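Local atomic coordinates of thioredoxin (PDB entry 6MOS), a protein that probably serves as a thiol-disulfide oxidoreductase of the thioredoxin family, passing electrons to disulfides of other proteins in a thermophilic bacterium. Residues Leu45-Thr50 and Phe98-Val103; Lys53-Asp58 and Glu102-Ile107; Lys74-Phe77 and Val82-Leu85. All coordinates share one frame; numbering follows the deposited sequence.

Contact 1 of 3, residues Leu45-Thr50 and Phe98-Val103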
loop_
_atom_site.group_PDB
_atom_site.type_symbol
_atom_site.label_atom_id
_atom_site.label_comp_id
_atom_site.label_asym_id
_atom_site.label_seq_id
_atom_site.Cartn_x
_atom_site.Cartn_y
_atom_site.Cartn_z
ATOM N N LEU A 45 -5.613 1.396 7.979
ATOM C CA LEU A 45 -6.475 1.360 6.798
ATOM C C LEU A 45 -7.154 2.696 6.505
ATOM O O LEU A 45 -7.104 3.142 5.350
ATOM C CB LEU A 45 -7.500 0.237 6.956
ATOM C CG LEU A 45 -8.505 0.145 5.803
ATOM C CD1 LEU A 45 -7.760 -0.082 4.507
ATOM C CD2 LEU A 45 -9.492 -0.964 6.068
ATOM N N PRO A 46 -7.803 3.367 7.463
ATOM C CA PRO A 46 -8.414 4.660 7.113
ATOM C C PRO A 46 -7.394 5.718 6.737
ATOM O O PRO A 46 -7.687 6.575 5.892
ATOM C CB PRO A 46 -9.196 5.034 8.379
ATOM C CG PRO A 46 -8.558 4.273 9.461
ATOM C CD PRO A 46 -8.097 2.993 8.858
ATOM N N LYS A 47 -6.197 5.677 7.322
ATOM C CA LYS A 47 -5.156 6.614 6.924
ATOM C C LYS A 47 -4.748 6.380 5.479
ATOM O O LYS A 47 -4.667 7.324 4.685
ATOM C CB LYS A 47 -3.942 6.478 7.840
ATOM C CG LYS A 47 -4.234 6.541 9.336
ATOM C CD LYS A 47 -2.937 6.361 10.122
ATOM C CE LYS A 47 -3.158 6.321 11.634
ATOM N NZ LYS A 47 -3.455 7.671 12.187
ATOM N N ILE A 48 -4.472 5.123 5.121
ATOM C CA ILE A 48 -3.995 4.853 3.770
ATOM C C ILE A 48 -5.088 5.162 2.759
ATOM O O ILE A 48 -4.804 5.650 1.660
ATOM C CB ILE A 48 -3.468 3.406 3.652
ATOM C CG1 ILE A 48 -2.717 3.210 2.331
ATOM C CG2 ILE A 48 -4.576 2.374 3.774
ATOM C CD1 ILE A 48 -1.392 3.963 2.273
ATOM N N GLN A 49 -6.350 4.937 3.125
ATOM C CA GLN A 49 -7.452 5.293 2.236
ATOM C C GLN A 49 -7.533 6.798 2.033
ATOM O O GLN A 49 -7.766 7.271 0.913
ATOM C CB GLN A 49 -8.762 4.760 2.802
ATOM C CG GLN A 49 -8.871 3.264 2.716
ATOM C CD GLN A 49 -10.254 2.766 3.062
ATOM O OE1 GLN A 49 -10.776 1.863 2.409
ATOM N NE2 GLN A 49 -10.857 3.352 4.097
ATOM N N THR A 50 -7.341 7.563 3.104
ATOM C CA THR A 50 -7.371 9.013 2.986
ATOM C C THR A 50 -6.214 9.512 2.135
ATOM O O THR A 50 -6.402 10.378 1.274
ATOM C CB THR A 50 -7.348 9.633 4.381
ATOM O OG1 THR A 50 -8.632 9.452 4.996
ATOM C CG2 THR A 50 -7.006 11.116 4.313
ATOM N N PHE A 98 7.649 0.074 9.056
ATOM C CA PHE A 98 7.467 1.332 8.346
ATOM C C PHE A 98 6.348 2.114 9.017
ATOM O O PHE A 98 5.457 1.533 9.648
ATOM C CB PHE A 98 7.143 1.099 6.867
ATOM C CG PHE A 98 5.795 0.491 6.631
ATOM C CD1 PHE A 98 5.611 -0.887 6.710
ATOM C CD2 PHE A 98 4.710 1.290 6.304
ATOM C CE1 PHE A 98 4.369 -1.442 6.475
ATOM C CE2 PHE A 98 3.456 0.732 6.077
ATOM C CZ PHE A 98 3.291 -0.633 6.159
ATOM N N SER A 99 6.412 3.436 8.885
ATOM C CA SER A 99 5.375 4.331 9.366
ATOM C C SER A 99 4.562 4.849 8.193
ATOM O O SER A 99 5.015 4.834 7.045
ATOM C CB SER A 99 5.972 5.516 10.132
ATOM O OG SER A 99 6.756 6.315 9.261
ATOM N N ILE A 100 3.359 5.343 8.491
ATOM C CA ILE A 100 2.512 5.846 7.414
ATOM C C ILE A 100 3.120 7.092 6.783
ATOM O O ILE A 100 2.871 7.368 5.608
ATOM C CB ILE A 100 1.080 6.087 7.930
ATOM C CG1 ILE A 100 0.099 6.191 6.774
ATOM C CG2 ILE A 100 0.998 7.339 8.780
ATOM C CD1 ILE A 100 -0.171 4.860 6.102
ATOM N N SER A 101 3.967 7.826 7.518
ATOM C CA SER A 101 4.607 9.004 6.934
ATOM C C SER A 101 5.571 8.634 5.808
ATOM O O SER A 101 5.704 9.394 4.837
ATOM C CB SER A 101 5.335 9.798 8.018
ATOM O OG SER A 101 6.299 8.997 8.665
ATOM N N GLU A 102 6.244 7.482 5.912
ATOM C CA GLU A 102 7.124 7.034 4.832
ATOM C C GLU A 102 6.349 6.828 3.542
ATOM O O GLU A 102 6.849 7.141 2.458
ATOM C CB GLU A 102 7.830 5.734 5.202
ATOM C CG GLU A 102 8.610 5.763 6.494
ATOM C CD GLU A 102 9.210 4.412 6.800
ATOM O OE1 GLU A 102 9.596 3.704 5.845
ATOM O OE2 GLU A 102 9.277 4.044 7.987
ATOM N N VAL A 103 5.131 6.286 3.640
ATOM C CA VAL A 103 4.310 6.071 2.453
ATOM C C VAL A 103 3.961 7.399 1.796
ATOM O O VAL A 103 4.092 7.563 0.578
ATOM C CB VAL A 103 3.042 5.277 2.815
ATOM C CG1 VAL A 103 2.178 5.056 1.569
ATOM C CG2 VAL A 103 3.434 3.951 3.451
#
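No flat group stands between the branched side chains of Ile48, Ile100 and Val103, which meet methyl to methyl. The carboxylate of Glu102 lies far from this seam, and its OE2 takes the backbone N-H of Ser99 at 3.1 Å from well above its plane, beside the start of helix 100-115. The ring of Phe98 packs instead against Met44 and Val82. At the seam itself, Ile48 has CG1 anti to its backbone N (chi1 -169°), and with chi2 at 69° this brings CD1 within reach of both partners. CD1 of Ile48 lies 3.8 Å from CG1 of Val103, the two side chains crossing at about a right angle, and 4.1 Å from CD1 of Ile100. Here helices 39-55 and 100-115 lie on one face of the thioredoxin-fold sheet; the isoleucines span the distance between them with their terminal methyls, while the short Val103 meets Ile48 from close to its own backbone. Nearer the surface Lys47 gives only its CB, 4.2 Å from CG1 of Ile100, while the rest of the chain runs on past the isoleucine, which suits a lysine at the margin of a core. Pro46 has no N-H for the preceding turn, and helix 39-55 is kinked there. Thr50 grips Pro46 O from opposite faces, through its N and, at 3.2 Å, through Thr50 OG1. Ile48 also rests on Ile30 and Tyr32 of strand 29-34.

Contact 2 of 3, residues Lys53-Asp58 and Glu102-Ile107; sequences KNFDID and EVINTI
Ile107 lays its CG2 methyl over the face of the Phe55 ring, 3.9 Å from the centroid and only 9° off the ring normal, a nearly centred CH-pi contact in which the two side chains meet at a slant. The methyl reaches this position because it stands opposite the backbone N of its residue, with CG1 taking the place beside that N (chi1 -63°). The ring's edge has a different neighbour: Ile104, one helical turn back, brings CG2 to 4.3 Å from CZ of Phe55, near the ring plane. Isoleucine suits both positions, since its beta branch puts a methyl close to the helix, where the broad ring can reach it. CG2 of Ile107 also meets CD1 of Ile57 at 3.8 Å, the two side chains running antiparallel as they pass. Asp56, with positive phi, closes helix 39-55 in a Schellman motif, and the CB atoms of Phe55 and Ile57 beside it both point toward helix 100-115. An alanine in place of Phe55 would probably leave the CG2 methyls of Ile104 and Ile107 without their aromatic partner and open a gap between the helices. Phe55 also touches Glu108 and Leu111 of helix 100-115, and Asp58 is backbone hydrogen-bonded to Ile30 of strand 29-34.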
loop_
_atom_site.group_PDB
_atom_site.type_symbol
_atom_site.label_atom_id
_atom_site.label_comp_id
_atom_site.label_asym_id
_atom_site.label_seq_id
_atom_site.Cartn_x
_atom_site.Cartn_y
_atom_site.Cartn_z
ATOM N N LYS A 53 -7.198 8.963 -1.468
ATOM C CA LYS A 53 -8.155 9.990 -1.866
ATOM C C LYS A 53 -7.475 11.347 -2.001
ATOM O O LYS A 53 -7.795 12.124 -2.908
ATOM C CB LYS A 53 -9.293 10.050 -0.845
ATOM C CG LYS A 53 -10.355 11.093 -1.143
ATOM C CD LYS A 53 -10.720 11.894 0.105
ATOM C CE LYS A 53 -11.999 12.715 -0.096
ATOM N NZ LYS A 53 -12.086 13.408 -1.421
ATOM N N ASN A 54 -6.522 11.641 -1.113
ATOM C CA ASN A 54 -5.839 12.930 -1.127
ATOM C C ASN A 54 -5.007 13.126 -2.387
ATOM O O ASN A 54 -4.837 14.263 -2.843
ATOM C CB ASN A 54 -4.950 13.051 0.102
ATOM C CG ASN A 54 -4.972 14.430 0.692
ATOM O OD1 ASN A 54 -5.851 14.760 1.491
ATOM N ND2 ASN A 54 -4.004 15.254 0.303
ATOM N N PHE A 55 -4.471 12.045 -2.953
ATOM C CA PHE A 55 -3.657 12.113 -4.160
ATOM C C PHE A 55 -4.391 11.613 -5.396
ATOM O O PHE A 55 -3.778 11.515 -6.465
ATOM C CB PHE A 55 -2.361 11.315 -3.981
ATOM C CG PHE A 55 -1.411 11.903 -2.982
ATOM C CD1 PHE A 55 -0.540 12.913 -3.349
ATOM C CD2 PHE A 55 -1.369 11.430 -1.679
ATOM C CE1 PHE A 55 0.345 13.448 -2.434
ATOM C CE2 PHE A 55 -0.486 11.962 -0.753
ATOM C CZ PHE A 55 0.374 12.974 -1.132
ATOM N N ASP A 56 -5.680 11.291 -5.276
ATOM C CA ASP A 56 -6.464 10.747 -6.381
ATOM C C ASP A 56 -5.780 9.529 -6.995
ATOM O O ASP A 56 -5.637 9.416 -8.212
ATOM C CB ASP A 56 -6.728 11.814 -7.440
ATOM C CG ASP A 56 -7.500 12.983 -6.893
ATOM O OD1 ASP A 56 -8.722 12.828 -6.691
ATOM O OD2 ASP A 56 -6.890 14.050 -6.663
ATOM N N ILE A 57 -5.335 8.614 -6.134
ATOM C CA ILE A 57 -4.702 7.372 -6.564
ATOM C C ILE A 57 -5.636 6.220 -6.222
ATOM O O ILE A 57 -6.184 6.171 -5.113
ATOM C CB ILE A 57 -3.325 7.191 -5.901
ATOM C CG1 ILE A 57 -2.332 8.226 -6.434
ATOM C CG2 ILE A 57 -2.794 5.772 -6.117
ATOM C CD1 ILE A 57 -0.986 8.175 -5.721
ATOM N N ASP A 58 -5.837 5.308 -7.179
ATOM C CA ASP A 58 -6.614 4.102 -6.914
ATOM C C ASP A 58 -5.970 3.317 -5.785
ATOM O O ASP A 58 -4.746 3.289 -5.657
ATOM C CB ASP A 58 -6.689 3.210 -8.153
ATOM C CG ASP A 58 -7.602 3.755 -9.222
ATOM O OD1 ASP A 58 -8.407 4.666 -8.925
ATOM O OD2 ASP A 58 -7.511 3.255 -10.357
ATOM N N GLU A 102 6.244 7.482 5.912
ATOM C CA GLU A 102 7.124 7.034 4.832
ATOM C C GLU A 102 6.349 6.828 3.542
ATOM O O GLU A 102 6.849 7.141 2.458
ATOM C CB GLU A 102 7.830 5.734 5.202
ATOM C CG GLU A 102 8.610 5.763 6.494
ATOM C CD GLU A 102 9.210 4.412 6.800
ATOM O OE1 GLU A 102 9.596 3.704 5.845
ATOM O OE2 GLU A 102 9.277 4.044 7.987
ATOM N N VAL A 103 5.131 6.286 3.640
ATOM C CA VAL A 103 4.310 6.071 2.453
ATOM C C VAL A 103 3.961 7.399 1.796
ATOM O O VAL A 103 4.092 7.563 0.578
ATOM C CB VAL A 103 3.042 5.277 2.815
ATOM C CG1 VAL A 103 2.178 5.056 1.569
ATOM C CG2 VAL A 103 3.434 3.951 3.451
ATOM N N ILE A 104 3.507 8.367 2.594
ATOM C CA ILE A 104 3.184 9.679 2.038
ATOM C C ILE A 104 4.414 10.294 1.391
ATOM O O ILE A 104 4.341 10.864 0.291
ATOM C CB ILE A 104 2.600 10.599 3.125
ATOM C CG1 ILE A 104 1.263 10.049 3.619
ATOM C CG2 ILE A 104 2.419 12.014 2.572
ATOM C CD1 ILE A 104 0.751 10.721 4.877
ATOM N N ASN A 105 5.566 10.184 2.060
ATOM C CA ASN A 105 6.781 10.793 1.536
ATOM C C ASN A 105 7.170 10.189 0.193
ATOM O O ASN A 105 7.599 10.910 -0.715
ATOM C CB ASN A 105 7.912 10.641 2.547
ATOM C CG ASN A 105 8.928 11.741 2.433
ATOM O OD1 ASN A 105 10.070 11.505 2.029
ATOM N ND2 ASN A 105 8.519 12.963 2.774
ATOM N N THR A 106 7.021 8.869 0.043
ATOM C CA THR A 106 7.369 8.229 -1.223
ATOM C C THR A 106 6.418 8.661 -2.329
ATOM O O THR A 106 6.851 8.925 -3.460
ATOM C CB THR A 106 7.361 6.703 -1.070
ATOM O OG1 THR A 106 8.384 6.306 -0.149
ATOM C CG2 THR A 106 7.604 6.020 -2.406
ATOM N N ILE A 107 5.121 8.747 -2.019
ATOM C CA ILE A 107 4.153 9.185 -3.018
ATOM C C ILE A 107 4.463 10.608 -3.462
ATOM O O ILE A 107 4.442 10.920 -4.658
ATOM C CB ILE A 107 2.718 9.052 -2.469
ATOM C CG1 ILE A 107 2.402 7.590 -2.176
ATOM C CG2 ILE A 107 1.710 9.624 -3.444
ATOM C CD1 ILE A 107 0.964 7.337 -1.717
#

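Contact 3 of 3, residues Lys74-Phe77 and Val82-Leu85; sequences KLVF and VIIL
Ile83 and Lys74 have the most surface buried here, the aliphatic part of the lysine lying against the end of the isoleucine. CD1 of Ile83 sits 3.9 Å from CE of Lys74, the two chains meeting at an angle. Bends at chi2 and chi3 (-70° and -72°) fold the lysine back so that CE lies against the tip of Ile83. NZ of Lys74 comes to 4.3 Å from CD2 of Leu85, but the polar partner of that ammonium is Glu90, whose OE1 forms a salt bridge with it. Lysine thus suits a half-covered place at the edge of the packing: its methylenes lie among apolar neighbours, and Glu90 answers its charge. Val76 adds CG2, 4.3 Å from CD1 of Ile83, a compact residue where the loop faces the sheet. Between them Leu75 takes positive phi and closes helix 69-73 in a Schellman motif; Lys74 and Val76, on either side of it, both point toward strand 81-86. Side chains alternate along the strand: Ile83 and Leu85 face the loop after helix 69-73, whereas Val82 and Ile84 lie on the other face of the sheet, against helix 100-115; strands 29-34 and 89-95 flank it by backbone hydrogen bonds.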
loop_
_atom_site.group_PDB
_atom_site.type_symbol
_atom_site.label_atom_id
_atom_site.label_comp_id
_atom_site.label_asym_id
_atom_site.label_seq_id
_atom_site.Cartn_x
_atom_site.Cartn_y
_atom_site.Cartn_z
ATOM N N LYS A 74 2.698 -12.248 -5.377
ATOM C CA LYS A 74 3.520 -11.063 -5.132
ATOM C C LYS A 74 4.533 -11.246 -4.010
ATOM O O LYS A 74 5.281 -10.299 -3.719
ATOM C CB LYS A 74 2.640 -9.860 -4.795
ATOM C CG LYS A 74 1.855 -9.322 -5.959
ATOM C CD LYS A 74 2.724 -8.637 -7.008
ATOM C CE LYS A 74 3.248 -7.303 -6.496
ATOM N NZ LYS A 74 3.937 -6.529 -7.573
ATOM N N LEU A 75 4.570 -12.413 -3.364
ATOM C CA LEU A 75 5.516 -12.688 -2.275
ATOM C C LEU A 75 5.271 -11.763 -1.082
ATOM O O LEU A 75 6.202 -11.252 -0.452
ATOM C CB LEU A 75 6.966 -12.603 -2.766
ATOM C CG LEU A 75 7.229 -13.451 -4.017
ATOM C CD1 LEU A 75 8.666 -13.318 -4.499
ATOM C CD2 LEU A 75 6.901 -14.914 -3.741
ATOM N N VAL A 76 3.999 -11.556 -0.765
ATOM C CA VAL A 76 3.573 -10.803 0.407
ATOM C C VAL A 76 3.269 -11.803 1.509
ATOM O O VAL A 76 2.403 -12.670 1.339
ATOM C CB VAL A 76 2.335 -9.950 0.103
ATOM C CG1 VAL A 76 1.786 -9.334 1.400
ATOM C CG2 VAL A 76 2.665 -8.902 -0.941
ATOM N N PHE A 77 3.965 -11.677 2.637
ATOM C CA PHE A 77 3.839 -12.625 3.734
ATOM C C PHE A 77 3.456 -12.001 5.058
ATOM O O PHE A 77 2.939 -12.712 5.923
ATOM C CB PHE A 77 5.150 -13.396 3.922
ATOM C CG PHE A 77 5.698 -13.916 2.654
ATOM C CD1 PHE A 77 4.994 -14.863 1.933
ATOM C CD2 PHE A 77 6.896 -13.447 2.159
ATOM C CE1 PHE A 77 5.480 -15.340 0.740
ATOM C CE2 PHE A 77 7.393 -13.924 0.971
ATOM C CZ PHE A 77 6.683 -14.870 0.256
ATOM N N VAL A 82 2.360 -2.477 2.121
ATOM C CA VAL A 82 1.916 -1.429 1.207
ATOM C C VAL A 82 2.806 -1.479 -0.023
ATOM O O VAL A 82 4.034 -1.466 0.095
ATOM C CB VAL A 82 1.961 -0.033 1.858
ATOM C CG1 VAL A 82 1.583 1.024 0.838
ATOM C CG2 VAL A 82 1.011 0.032 3.034
ATOM N N ILE A 83 2.194 -1.549 -1.206
ATOM C CA ILE A 83 2.948 -1.514 -2.450
ATOM C C ILE A 83 2.430 -0.330 -3.250
ATOM O O ILE A 83 1.221 -0.203 -3.455
ATOM C CB ILE A 83 2.816 -2.825 -3.245
ATOM C CG1 ILE A 83 3.316 -4.016 -2.416
ATOM C CG2 ILE A 83 3.626 -2.760 -4.534
ATOM C CD1 ILE A 83 3.358 -5.311 -3.195
ATOM N N ILE A 84 3.330 0.569 -3.642
ATOM C CA ILE A 84 2.991 1.665 -4.543
ATOM C C ILE A 84 3.399 1.258 -5.953
ATOM O O ILE A 84 4.517 0.772 -6.168
ATOM C CB ILE A 84 3.676 2.973 -4.107
ATOM C CG1 ILE A 84 3.337 3.270 -2.638
ATOM C CG2 ILE A 84 3.235 4.115 -4.999
ATOM C CD1 ILE A 84 4.094 4.448 -2.053
ATOM N N LEU A 85 2.491 1.418 -6.911
ATOM C CA LEU A 85 2.767 1.005 -8.277
ATOM C C LEU A 85 2.432 2.125 -9.246
ATOM O O LEU A 85 1.613 3.004 -8.958
ATOM C CB LEU A 85 1.980 -0.255 -8.676
ATOM C CG LEU A 85 2.199 -1.512 -7.834
ATOM C CD1 LEU A 85 1.090 -1.652 -6.802
ATOM C CD2 LEU A 85 2.299 -2.751 -8.699
#

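In the fold
Contacts 1 and 2 are successive parts of one seam between helices 39-55 and 100-115, their centres about 8 Å apart. Contact 3 lies across the sheet, its centre about 14 Å from that of contact 1 and 15 Å from that of contact 2. Strand 81-86 joins the layers: Ile84 CD1 is 3.6 Å from Ile107 CG1, and Val82 CG1 is 4.1 Å from Val103 CG1. The Cys38-Cys41 disulfide, of the CxxC type expected to be redox-active in thioredoxins, lies at the start of helix 39-55, the helix used by both seam contacts. A bound tris molecule at Ile59, Glu60 and Val61 stays about 9 Å from the side chain of Ile57 and 10 Å from that of Ile48.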